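Long-range contacts in Abbfa_003403 (Acinetobacter baumannii, PDB 4ZXH), which probably assembles a peptide without the ribosome, as a nonribosomal synthetase with condensation, adenylation, peptidyl carrier and thioesterase domains: residues Leu158-Ser163 with Gly364-Phe369; Phe166-Glu171 with Ala380-Gln385; Leu536-Thr541 with Leu583-Leu588. One frame throughout, in Å; residues are numbered along the deposited sequence.

Contacts 1 and 2 form one continuous patch of the condensation domain, their centres 10 Å apart. The same two regions of the chain meet twice: helix 152-165 and the loop after it lie against the loop 364-369 and the strand 382-383. Phe369 of contact 1 packs on Leu382 of contact 2 (CE1 to CD2, 3.6 Å), and Arg160 NE probably donates to Glu171 O at 3.1 Å. Both contacts also touch the bound phospholipid, through Leu159 and Val162 in one and Phe166 in the other. Contact 3 belongs to the adenylation region, with its centre 90 Å and 96 Å from those of contacts 1 and 2.

Contact 1: residues Leu158-Ser163 with Gly364-Phe369; sequences LLRDVS and GGMDEF. With PX4 (1,2-dimyristoyl-sn-glycero-3-phosphocholine), chain C.
Arg160 and Met366 mark the nearest approach of the two backbones, with CA atoms 7.6 Å apart. Leu158-Ser163 is helical; Gly364-Phe369 contains a turn closed by a bond from Phe369 N to Met366 O, and side chains bridge the gap. Arg160 runs extended from CG to NE and grips Glu368 end-on: NH1 donates to OE1 at 3.0 Å and NH2 to OE2 at 2.7 Å. Both oxygens lie in the guanidinium plane, but the carboxylate is turned 43° from it, so the nitrogens meet the oxygens from above the carboxylate plane. Met366, bent at chi2, brings CE to 3.7 Å from Arg160 CB, while SD lies at the guanidinium edge. The Phe369 ring turns its edge to the helix, where CE1 lies 3.4 Å from Ser163 OG and CE2 3.6 Å from Arg160 NH1. Ser163 OG itself donates to Leu159 O. With CG anti to its backbone N (chi1 174°), Leu159 places CD2 3.8 Å from Phe369 CD1 and sends CD1 to lipid atom C33, at 3.5 Å. A bidentate salt bridge and the edge of a phenylalanine ring together hold a condensation-domain loop to the helix that lines the phospholipid pocket.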
loop_
_atom_site.group_PDB
_atom_site.type_symbol
_atom_site.label_atom_id
_atom_site.label_comp_id
_atom_site.label_asym_id
_atom_site.label_seq_id
_atom_site.Cartn_x
_atom_site.Cartn_y
_atom_site.Cartn_z
ATOM N N LEU A 158 38.379 13.351 -5.767
ATOM C CA LEU A 158 38.694 14.096 -4.573
ATOM C C LEU A 158 39.675 13.302 -3.725
ATOM O O LEU A 158 40.678 13.838 -3.230
ATOM C CB LEU A 158 37.420 14.407 -3.821
ATOM C CG LEU A 158 37.507 15.509 -2.781
ATOM C CD1 LEU A 158 38.340 16.653 -3.312
ATOM C CD2 LEU A 158 36.081 15.968 -2.460
ATOM N N LEU A 159 39.396 12.008 -3.601
ATOM C CA LEU A 159 40.269 11.069 -2.898
ATOM C C LEU A 159 41.700 11.086 -3.434
ATOM O O LEU A 159 42.669 11.108 -2.674
ATOM C CB LEU A 159 39.703 9.661 -3.004
ATOM C CG LEU A 159 40.558 8.530 -2.454
ATOM C CD1 LEU A 159 40.970 8.835 -1.023
ATOM C CD2 LEU A 159 39.782 7.223 -2.526
ATOM N N ARG A 160 41.838 11.074 -4.751
ATOM C CA ARG A 160 43.159 11.015 -5.313
ATOM C C ARG A 160 43.883 12.327 -5.027
ATOM O O ARG A 160 45.011 12.327 -4.549
ATOM C CB ARG A 160 43.118 10.732 -6.810
ATOM C CG ARG A 160 44.531 10.528 -7.369
ATOM C CD ARG A 160 44.608 9.999 -8.782
ATOM N NE ARG A 160 45.972 9.516 -8.942
ATOM C CZ ARG A 160 46.353 8.270 -8.674
ATOM N NH1 ARG A 160 45.453 7.366 -8.272
ATOM N NH2 ARG A 160 47.633 7.928 -8.804
ATOM N N ASP A 161 43.220 13.443 -5.294
ATOM C CA ASP A 161 43.795 14.748 -5.010
ATOM C C ASP A 161 44.230 14.905 -3.550
ATOM O O ASP A 161 45.353 15.320 -3.279
ATOM C CB ASP A 161 42.800 15.841 -5.361
ATOM C CG ASP A 161 43.440 17.205 -5.447
ATOM O OD1 ASP A 161 44.200 17.454 -6.423
ATOM O OD2 ASP A 161 43.158 18.028 -4.550
ATOM N N VAL A 162 43.358 14.565 -2.607
ATOM C CA VAL A 162 43.694 14.781 -1.207
ATOM C C VAL A 162 44.821 13.849 -0.758
ATOM O O VAL A 162 45.662 14.220 0.061
ATOM C CB VAL A 162 42.463 14.608 -0.319
ATOM C CG1 VAL A 162 42.834 14.715 1.153
ATOM C CG2 VAL A 162 41.456 15.669 -0.671
ATOM N N SER A 163 44.863 12.651 -1.324
ATOM C CA SER A 163 45.953 11.730 -1.053
ATOM C C SER A 163 47.311 12.285 -1.504
ATOM O O SER A 163 48.327 12.079 -0.844
ATOM C CB SER A 163 45.675 10.400 -1.739
ATOM O OG SER A 163 44.669 9.679 -1.048
ATOM N N GLY A 364 38.491 4.487 -13.041
ATOM C CA GLY A 364 39.748 4.341 -13.754
ATOM C C GLY A 364 40.830 5.217 -13.159
ATOM O O GLY A 364 40.542 6.266 -12.577
ATOM N N GLY A 365 42.081 4.800 -13.308
ATOM C CA GLY A 365 43.192 5.568 -12.776
ATOM C C GLY A 365 43.112 5.690 -11.265
ATOM O O GLY A 365 43.423 6.748 -10.704
ATOM N N MET A 366 42.663 4.612 -10.616
ATOM C CA MET A 366 42.674 4.498 -9.159
ATOM C C MET A 366 43.289 3.159 -8.688
ATOM O O MET A 366 42.860 2.596 -7.682
ATOM C CB MET A 366 41.249 4.647 -8.600
ATOM C CG MET A 366 40.624 6.027 -8.797
ATOM S SD MET A 366 41.478 7.409 -7.982
ATOM C CE MET A 366 40.955 8.727 -9.092
ATOM N N ASP A 367 44.297 2.658 -9.400
ATOM C CA ASP A 367 44.889 1.357 -9.075
ATOM C C ASP A 367 45.389 1.219 -7.629
ATOM O O ASP A 367 45.126 0.198 -6.976
ATOM C CB ASP A 367 46.032 1.054 -10.040
ATOM C CG ASP A 367 45.546 0.807 -11.466
ATOM O OD1 ASP A 367 44.326 0.612 -11.662
ATOM O OD2 ASP A 367 46.387 0.809 -12.394
ATOM N N GLU A 368 46.089 2.245 -7.133
ATOM C CA GLU A 368 46.587 2.272 -5.753
ATOM C C GLU A 368 45.481 2.100 -4.719
ATOM O O GLU A 368 45.749 1.666 -3.601
ATOM C CB GLU A 368 47.325 3.586 -5.456
ATOM C CG GLU A 368 48.439 3.991 -6.434
ATOM C CD GLU A 368 47.911 4.786 -7.627
ATOM O OE1 GLU A 368 46.705 4.669 -7.945
ATOM O OE2 GLU A 368 48.689 5.545 -8.238
ATOM N N PHE A 369 44.246 2.446 -5.098
ATOM C CA PHE A 369 43.097 2.454 -4.190
ATOM C C PHE A 369 42.131 1.302 -4.420
ATOM O O PHE A 369 41.080 1.238 -3.773
ATOM C CB PHE A 369 42.310 3.762 -4.327
ATOM C CG PHE A 369 43.112 4.985 -4.047
ATOM C CD1 PHE A 369 43.127 5.543 -2.782
ATOM C CD2 PHE A 369 43.859 5.585 -5.048
ATOM C CE1 PHE A 369 43.880 6.693 -2.519
ATOM C CE2 PHE A 369 44.621 6.720 -4.791
ATOM C CZ PHE A 369 44.622 7.278 -3.524
HETATM O O1 PX4 C . 43.649 16.578 18.223
HETATM O O2 PX4 C . 44.657 14.239 18.780
HETATM P P1 PX4 C . 44.642 15.478 17.916
HETATM O O3 PX4 C . 46.143 16.072 17.837
HETATM C C1 PX4 C . 46.610 17.191 18.593
HETATM C C2 PX4 C . 48.132 17.273 18.443
HETATM N N1 PX4 C . 48.708 18.522 18.989
HETATM C C3 PX4 C . 48.015 18.924 20.225
HETATM C C4 PX4 C . 50.134 18.303 19.285
HETATM C C5 PX4 C . 48.605 19.597 17.991
HETATM O O4 PX4 C . 44.464 15.023 16.374
HETATM C C6 PX4 C . 44.240 13.674 15.952
HETATM C C7 PX4 C . 43.430 13.705 14.660
HETATM C C8 PX4 C . 42.548 14.945 14.774
HETATM O O5 PX4 C . 41.731 15.091 13.616
HETATM C C9 PX4 C . 41.373 16.406 13.098
HETATM O O6 PX4 C . 41.900 17.408 13.548
HETATM C C10 PX4 C . 40.355 16.516 11.992
HETATM C C11 PX4 C . 41.027 16.790 10.655
HETATM C C12 PX4 C . 40.650 15.698 9.665
HETATM C C13 PX4 C . 40.489 16.307 8.279
HETATM C C14 PX4 C . 41.396 15.604 7.282
HETATM C C15 PX4 C . 41.516 16.473 6.043
HETATM C C16 PX4 C . 41.056 15.701 4.823
HETATM C C17 PX4 C . 40.922 16.627 3.629
HETATM C C18 PX4 C . 39.511 17.210 3.567
HETATM C C19 PX4 C . 38.673 16.560 2.478
HETATM C C20 PX4 C . 37.190 16.757 2.775
HETATM C C21 PX4 C . 36.330 16.211 1.635
HETATM C C22 PX4 C . 34.963 15.738 2.104
HETATM O O7 PX4 C . 44.286 13.805 13.510
HETATM C C23 PX4 C . 43.938 12.854 12.446
HETATM O O8 PX4 C . 43.377 11.828 12.778
HETATM C C24 PX4 C . 44.247 13.152 10.975
HETATM C C25 PX4 C . 43.858 12.056 9.970
HETATM C C26 PX4 C . 44.025 12.498 8.504
HETATM C C27 PX4 C . 43.541 11.447 7.486
HETATM C C28 PX4 C . 43.747 11.845 6.020
HETATM C C29 PX4 C . 43.256 10.789 5.014
HETATM C C30 PX4 C . 43.524 11.171 3.550
HETATM C C31 PX4 C . 42.505 10.646 2.509
HETATM C C32 PX4 C . 41.226 11.497 2.508
HETATM C C33 PX4 C . 40.355 11.432 1.244
HETATM C C34 PX4 C . 38.922 11.896 1.524
HETATM C C35 PX4 C . 38.186 12.560 0.357
HETATM C C36 PX4 C . 36.918 11.808 -0.018
#

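Contact 2: residues Phe166-Glu171 with Ala380-Gln385; sequences FGLVAE and ATLVGQ. With PX4 (1,2-dimyristoyl-sn-glycero-3-phosphocholine), chain C.
Leu168 and Leu382 make the main apolar contact, with CB of Leu168 4.1 Å from CG of Leu382. Val169 adds a looser touch through CG1, 4.5 Å from CD2 of Leu382. Leu387 and Leu389 extend the apolar surroundings of Leu168.

Contacts between side chain and backbone come next. In Leu382, chi1 of -166° turns the branch to the carbonyl side and sets it alongside the Leu168 backbone, with CD1 3.9 Å from Leu168 O. The CD2 methyl of Leu168 rests on the backbone of 382-384, 3.5 Å from Leu382 O and 3.4 Å from Gly384 N. Gly384 carries no side chain at this point, and the two backbones come close: the CA atoms of Leu168 and Gly384 are 4.7 Å apart, and Gly167 O lies 3.7 Å from Gly384 CA. Gly167, at positive phi, ends helix 152-165 in a Schellman motif, and this turns the chain toward the strand, where Leu382 is held by backbone bonds to Leu389.

The third kind of interaction is with lipid. One face of the Phe166 ring receives an acyl chain of the phospholipid, whose C28 stands 3.6 Å above the ring plane, offset toward the rim.

The two segments are thus held by apolar packing, leucine on leucine and a leucine methyl on the backbone at Gly384, with no directional bond between them.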
loop_
_atom_site.group_PDB
_atom_site.type_symbol
_atom_site.label_atom_id
_atom_site.label_comp_id
_atom_site.label_asym_id
_atom_site.label_seq_id
_atom_site.Cartn_x
_atom_site.Cartn_y
_atom_site.Cartn_z
ATOM N N PHE A 166 48.526 14.788 0.870
ATOM C CA PHE A 166 49.036 14.118 2.065
ATOM C C PHE A 166 50.320 13.328 1.847
ATOM O O PHE A 166 50.889 12.820 2.809
ATOM C CB PHE A 166 47.980 13.187 2.647
ATOM C CG PHE A 166 47.050 13.865 3.602
ATOM C CD1 PHE A 166 47.459 14.155 4.892
ATOM C CD2 PHE A 166 45.768 14.212 3.215
ATOM C CE1 PHE A 166 46.609 14.781 5.777
ATOM C CE2 PHE A 166 44.916 14.840 4.086
ATOM C CZ PHE A 166 45.331 15.119 5.374
ATOM N N GLY A 167 50.777 13.231 0.602
ATOM C CA GLY A 167 51.980 12.478 0.293
ATOM C C GLY A 167 51.826 10.976 0.079
ATOM O O GLY A 167 52.796 10.234 0.223
ATOM N N LEU A 168 50.626 10.527 -0.283
ATOM C CA LEU A 168 50.355 9.097 -0.473
ATOM C C LEU A 168 50.505 8.600 -1.920
ATOM O O LEU A 168 50.816 7.437 -2.148
ATOM C CB LEU A 168 48.954 8.767 0.036
ATOM C CG LEU A 168 48.818 8.930 1.542
ATOM C CD1 LEU A 168 47.378 8.845 1.955
ATOM C CD2 LEU A 168 49.625 7.853 2.220
ATOM N N VAL A 169 50.276 9.470 -2.895
ATOM C CA VAL A 169 50.473 9.104 -4.295
ATOM C C VAL A 169 51.300 10.201 -4.922
ATOM O O VAL A 169 51.349 11.319 -4.392
ATOM C CB VAL A 169 49.132 8.927 -5.082
ATOM C CG1 VAL A 169 48.335 7.769 -4.526
ATOM C CG2 VAL A 169 48.318 10.199 -5.057
ATOM N N ALA A 170 51.944 9.906 -6.044
ATOM C CA ALA A 170 52.910 10.859 -6.587
ATOM C C ALA A 170 52.244 11.936 -7.429
ATOM O O ALA A 170 52.642 13.093 -7.374
ATOM C CB ALA A 170 53.972 10.137 -7.392
ATOM N N GLU A 171 51.228 11.575 -8.207
ATOM C CA GLU A 171 50.550 12.604 -8.989
ATOM C C GLU A 171 49.046 12.381 -9.137
ATOM O O GLU A 171 48.540 11.262 -9.007
ATOM C CB GLU A 171 51.203 12.732 -10.365
ATOM C CG GLU A 171 51.394 11.419 -11.096
ATOM C CD GLU A 171 52.131 11.591 -12.416
ATOM O OE1 GLU A 171 52.773 12.657 -12.623
ATOM O OE2 GLU A 171 52.064 10.657 -13.248
ATOM N N ALA A 380 46.027 -4.851 2.430
ATOM C CA ALA A 380 46.711 -3.831 1.624
ATOM C C ALA A 380 46.602 -2.438 2.216
ATOM O O ALA A 380 45.584 -2.079 2.814
ATOM C CB ALA A 380 46.179 -3.809 0.208
ATOM N N THR A 381 47.667 -1.667 2.013
ATOM C CA THR A 381 47.841 -0.341 2.584
ATOM C C THR A 381 48.467 0.626 1.591
ATOM O O THR A 381 49.063 0.239 0.581
ATOM C CB THR A 381 48.743 -0.359 3.833
ATOM O OG1 THR A 381 50.016 -0.931 3.494
ATOM C CG2 THR A 381 48.101 -1.145 4.975
ATOM N N LEU A 382 48.346 1.900 1.919
ATOM C CA LEU A 382 48.943 2.969 1.148
ATOM C C LEU A 382 49.825 3.754 2.112
ATOM O O LEU A 382 49.330 4.430 2.998
ATOM C CB LEU A 382 47.849 3.830 0.534
ATOM C CG LEU A 382 48.153 4.818 -0.574
ATOM C CD1 LEU A 382 48.796 4.102 -1.715
ATOM C CD2 LEU A 382 46.844 5.427 -1.006
ATOM N N VAL A 383 51.135 3.622 1.969
ATOM C CA VAL A 383 52.054 4.146 2.959
ATOM C C VAL A 383 52.741 5.409 2.477
ATOM O O VAL A 383 53.380 5.434 1.419
ATOM C CB VAL A 383 53.119 3.098 3.330
ATOM C CG1 VAL A 383 54.095 3.666 4.354
ATOM C CG2 VAL A 383 52.442 1.837 3.845
ATOM N N GLY A 384 52.600 6.465 3.263
ATOM C CA GLY A 384 53.237 7.724 2.958
ATOM C C GLY A 384 54.245 8.016 4.037
ATOM O O GLY A 384 54.389 7.257 4.989
ATOM N N GLN A 385 54.967 9.112 3.877
ATOM C CA GLN A 385 55.928 9.528 4.879
ATOM C C GLN A 385 55.244 9.755 6.233
ATOM O O GLN A 385 55.739 9.311 7.268
ATOM C CB GLN A 385 56.641 10.788 4.401
ATOM C CG GLN A 385 57.408 11.526 5.449
ATOM C CD GLN A 385 58.267 12.638 4.867
ATOM O OE1 GLN A 385 58.092 13.063 3.713
ATOM N NE2 GLN A 385 59.213 13.106 5.664
HETATM O O1 PX4 C . 43.649 16.578 18.223
HETATM O O2 PX4 C . 44.657 14.239 18.780
HETATM P P1 PX4 C . 44.642 15.478 17.916
HETATM O O3 PX4 C . 46.143 16.072 17.837
HETATM C C1 PX4 C . 46.610 17.191 18.593
HETATM C C2 PX4 C . 48.132 17.273 18.443
HETATM N N1 PX4 C . 48.708 18.522 18.989
HETATM C C3 PX4 C . 48.015 18.924 20.225
HETATM C C4 PX4 C . 50.134 18.303 19.285
HETATM C C5 PX4 C . 48.605 19.597 17.991
HETATM O O4 PX4 C . 44.464 15.023 16.374
HETATM C C6 PX4 C . 44.240 13.674 15.952
HETATM C C7 PX4 C . 43.430 13.705 14.660
HETATM C C8 PX4 C . 42.548 14.945 14.774
HETATM O O5 PX4 C . 41.731 15.091 13.616
HETATM C C9 PX4 C . 41.373 16.406 13.098
HETATM O O6 PX4 C . 41.900 17.408 13.548
HETATM C C10 PX4 C . 40.355 16.516 11.992
HETATM C C11 PX4 C . 41.027 16.790 10.655
HETATM C C12 PX4 C . 40.650 15.698 9.665
HETATM C C13 PX4 C . 40.489 16.307 8.279
HETATM C C14 PX4 C . 41.396 15.604 7.282
HETATM C C15 PX4 C . 41.516 16.473 6.043
HETATM C C16 PX4 C . 41.056 15.701 4.823
HETATM C C17 PX4 C . 40.922 16.627 3.629
HETATM C C18 PX4 C . 39.511 17.210 3.567
HETATM C C19 PX4 C . 38.673 16.560 2.478
HETATM C C20 PX4 C . 37.190 16.757 2.775
HETATM C C21 PX4 C . 36.330 16.211 1.635
HETATM C C22 PX4 C . 34.963 15.738 2.104
HETATM O O7 PX4 C . 44.286 13.805 13.510
HETATM C C23 PX4 C . 43.938 12.854 12.446
HETATM O O8 PX4 C . 43.377 11.828 12.778
HETATM C C24 PX4 C . 44.247 13.152 10.975
HETATM C C25 PX4 C . 43.858 12.056 9.970
HETATM C C26 PX4 C . 44.025 12.498 8.504
HETATM C C27 PX4 C . 43.541 11.447 7.486
HETATM C C28 PX4 C . 43.747 11.845 6.020
HETATM C C29 PX4 C . 43.256 10.789 5.014
HETATM C C30 PX4 C . 43.524 11.171 3.550
HETATM C C31 PX4 C . 42.505 10.646 2.509
HETATM C C32 PX4 C . 41.226 11.497 2.508
HETATM C C33 PX4 C . 40.355 11.432 1.244
HETATM C C34 PX4 C . 38.922 11.896 1.524
HETATM C C35 PX4 C . 38.186 12.560 0.357
HETATM C C36 PX4 C . 36.918 11.808 -0.018
#

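Contact 3: residues Leu536-Thr541 with Leu583-Leu588; sequences LMLDRT and LTQTEL
Met537 N donates to Leu583 O at 2.9 Å, one of the backbone bonds joining two parallel strands. Leu536 CA adds a CA-H...O contact to the same oxygen, at 3.5 Å. Beyond it, Met537 O is met twice by Thr584, by its hydroxyl, with OG1 3.0 Å away and in the carbonyl plane, and by a CA-H...O contact from CA. The hydroxyl reaches this oxygen because chi1 of 176° swings OG1 to the side of the carbonyl carbon. CD1 of Leu588, from the 3-10 turn that follows, also touches Met537 O.

Further along, a side chain bonds to the backbone across the contact: Gln585 extends beyond CG and presents OE1 to Asp539 N, at 2.9 Å, with the donor well above the amide's carbonyl plane. The amide and the Asp539 carboxylate stand perpendicular; NE2 and OD2 are close, but the angle is too poor for a bond. Leu538 lays CD2 over the Thr584 backbone, and on the face carrying Leu536 and Leu583 these two leucines point the same way, CD1 of Leu536 4.0 Å from CD2 of Leu583.

That leucine face packs on helix 543-553, through Ala547, Ile548 and Ile551. Strands 533-537 and 581-584 are the central pair of a four-stranded parallel sheet in the adenylation region, flanked by 557-560 and 598-600, while Tyr669 OH is hydrogen-bonded to Leu536 O and Leu538 N.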
loop_
_atom_site.group_PDB
_atom_site.type_symbol
_atom_site.label_atom_id
_atom_site.label_comp_id
_atom_site.label_asym_id
_atom_site.label_seq_id
_atom_site.Cartn_x
_atom_site.Cartn_y
_atom_site.Cartn_z
ATOM N N LEU A 536 -26.750 -41.475 4.630
ATOM C CA LEU A 536 -26.954 -41.164 6.035
ATOM C C LEU A 536 -27.581 -39.788 6.201
ATOM O O LEU A 536 -26.919 -38.769 5.980
ATOM C CB LEU A 536 -25.635 -41.233 6.787
ATOM C CG LEU A 536 -25.747 -41.047 8.293
ATOM C CD1 LEU A 536 -26.740 -42.042 8.877
ATOM C CD2 LEU A 536 -24.357 -41.223 8.906
ATOM N N MET A 537 -28.855 -39.766 6.587
ATOM C CA MET A 537 -29.604 -38.521 6.726
ATOM C C MET A 537 -30.147 -38.387 8.149
ATOM O O MET A 537 -31.299 -38.751 8.408
ATOM C CB MET A 537 -30.745 -38.472 5.703
ATOM C CG MET A 537 -31.358 -37.101 5.496
ATOM S SD MET A 537 -32.806 -37.087 4.408
ATOM C CE MET A 537 -32.073 -37.405 2.814
ATOM N N LEU A 538 -29.319 -37.862 9.060
ATOM C CA LEU A 538 -29.675 -37.764 10.484
ATOM C C LEU A 538 -29.658 -36.346 11.057
ATOM O O LEU A 538 -29.029 -35.452 10.497
ATOM C CB LEU A 538 -28.726 -38.626 11.320
ATOM C CG LEU A 538 -28.718 -40.133 11.064
ATOM C CD1 LEU A 538 -27.916 -40.857 12.142
ATOM C CD2 LEU A 538 -30.137 -40.684 10.971
ATOM N N ASP A 539 -30.353 -36.156 12.180
ATOM C CA ASP A 539 -30.207 -34.958 13.014
ATOM C C ASP A 539 -29.074 -35.172 13.999
ATOM O O ASP A 539 -28.696 -36.310 14.275
ATOM C CB ASP A 539 -31.490 -34.636 13.778
ATOM C CG ASP A 539 -32.456 -33.786 12.975
ATOM O OD1 ASP A 539 -31.988 -33.001 12.123
ATOM O OD2 ASP A 539 -33.687 -33.904 13.195
ATOM N N ARG A 540 -28.533 -34.089 14.545
ATOM C CA ARG A 540 -27.381 -34.220 15.428
ATOM C C ARG A 540 -27.772 -34.757 16.796
ATOM O O ARG A 540 -27.963 -34.004 17.746
ATOM C CB ARG A 540 -26.657 -32.879 15.557
ATOM C CG ARG A 540 -26.131 -32.391 14.226
ATOM C CD ARG A 540 -25.272 -31.175 14.370
ATOM N NE ARG A 540 -24.056 -31.446 15.125
ATOM C CZ ARG A 540 -22.999 -32.103 14.656
ATOM N NH1 ARG A 540 -22.988 -32.581 13.418
ATOM N NH2 ARG A 540 -21.943 -32.282 15.440
ATOM N N THR A 541 -27.887 -36.073 16.888
ATOM C CA THR A 541 -28.217 -36.725 18.149
ATOM C C THR A 541 -27.036 -37.553 18.579
ATOM O O THR A 541 -25.986 -37.505 17.945
ATOM C CB THR A 541 -29.438 -37.638 18.033
ATOM O OG1 THR A 541 -29.177 -38.645 17.039
ATOM C CG2 THR A 541 -30.650 -36.836 17.636
ATOM N N LEU A 583 -30.235 -44.332 5.362
ATOM C CA LEU A 583 -30.531 -44.549 6.777
ATOM C C LEU A 583 -30.852 -43.199 7.377
ATOM O O LEU A 583 -30.007 -42.311 7.406
ATOM C CB LEU A 583 -29.355 -45.220 7.507
ATOM C CG LEU A 583 -29.469 -45.510 9.014
ATOM C CD1 LEU A 583 -30.430 -46.647 9.361
ATOM C CD2 LEU A 583 -28.088 -45.766 9.607
ATOM N N THR A 584 -32.086 -43.044 7.832
ATOM C CA THR A 584 -32.585 -41.752 8.292
ATOM C C THR A 584 -33.386 -41.944 9.580
ATOM O O THR A 584 -33.395 -43.030 10.140
ATOM C CB THR A 584 -33.447 -41.102 7.211
ATOM O OG1 THR A 584 -34.012 -39.884 7.703
ATOM C CG2 THR A 584 -34.565 -42.053 6.793
ATOM N N GLN A 585 -34.052 -40.908 10.074
ATOM C CA GLN A 585 -34.820 -41.080 11.305
ATOM C C GLN A 585 -36.296 -40.866 11.028
ATOM O O GLN A 585 -36.654 -40.344 9.975
ATOM C CB GLN A 585 -34.318 -40.142 12.420
ATOM C CG GLN A 585 -34.242 -38.668 12.067
ATOM C CD GLN A 585 -33.406 -37.867 13.057
ATOM O OE1 GLN A 585 -32.194 -38.086 13.194
ATOM N NE2 GLN A 585 -34.053 -36.940 13.763
ATOM N N THR A 586 -37.141 -41.274 11.976
ATOM C CA THR A 586 -38.600 -41.303 11.804
ATOM C C THR A 586 -39.196 -40.056 11.156
ATOM O O THR A 586 -39.876 -40.153 10.133
ATOM C CB THR A 586 -39.299 -41.504 13.152
ATOM O OG1 THR A 586 -38.673 -42.584 13.858
ATOM C CG2 THR A 586 -40.783 -41.793 12.951
ATOM N N GLU A 587 -38.928 -38.893 11.754
ATOM C CA GLU A 587 -39.463 -37.607 11.287
ATOM C C GLU A 587 -39.207 -37.297 9.804
ATOM O O GLU A 587 -39.953 -36.532 9.190
ATOM C CB GLU A 587 -38.883 -36.462 12.116
ATOM C CG GLU A 587 -39.091 -36.547 13.622
ATOM C CD GLU A 587 -38.041 -37.389 14.345
ATOM O OE1 GLU A 587 -37.452 -38.303 13.725
ATOM O OE2 GLU A 587 -37.786 -37.108 15.541
ATOM N N LEU A 588 -38.156 -37.884 9.233
ATOM C CA LEU A 588 -37.675 -37.471 7.914
ATOM C C LEU A 588 -37.992 -38.447 6.775
ATOM O O LEU A 588 -37.564 -38.227 5.640
ATOM C CB LEU A 588 -36.158 -37.249 7.981
ATOM C CG LEU A 588 -35.702 -36.331 9.118
ATOM C CD1 LEU A 588 -34.184 -36.378 9.335
ATOM C CD2 LEU A 588 -36.162 -34.894 8.874
#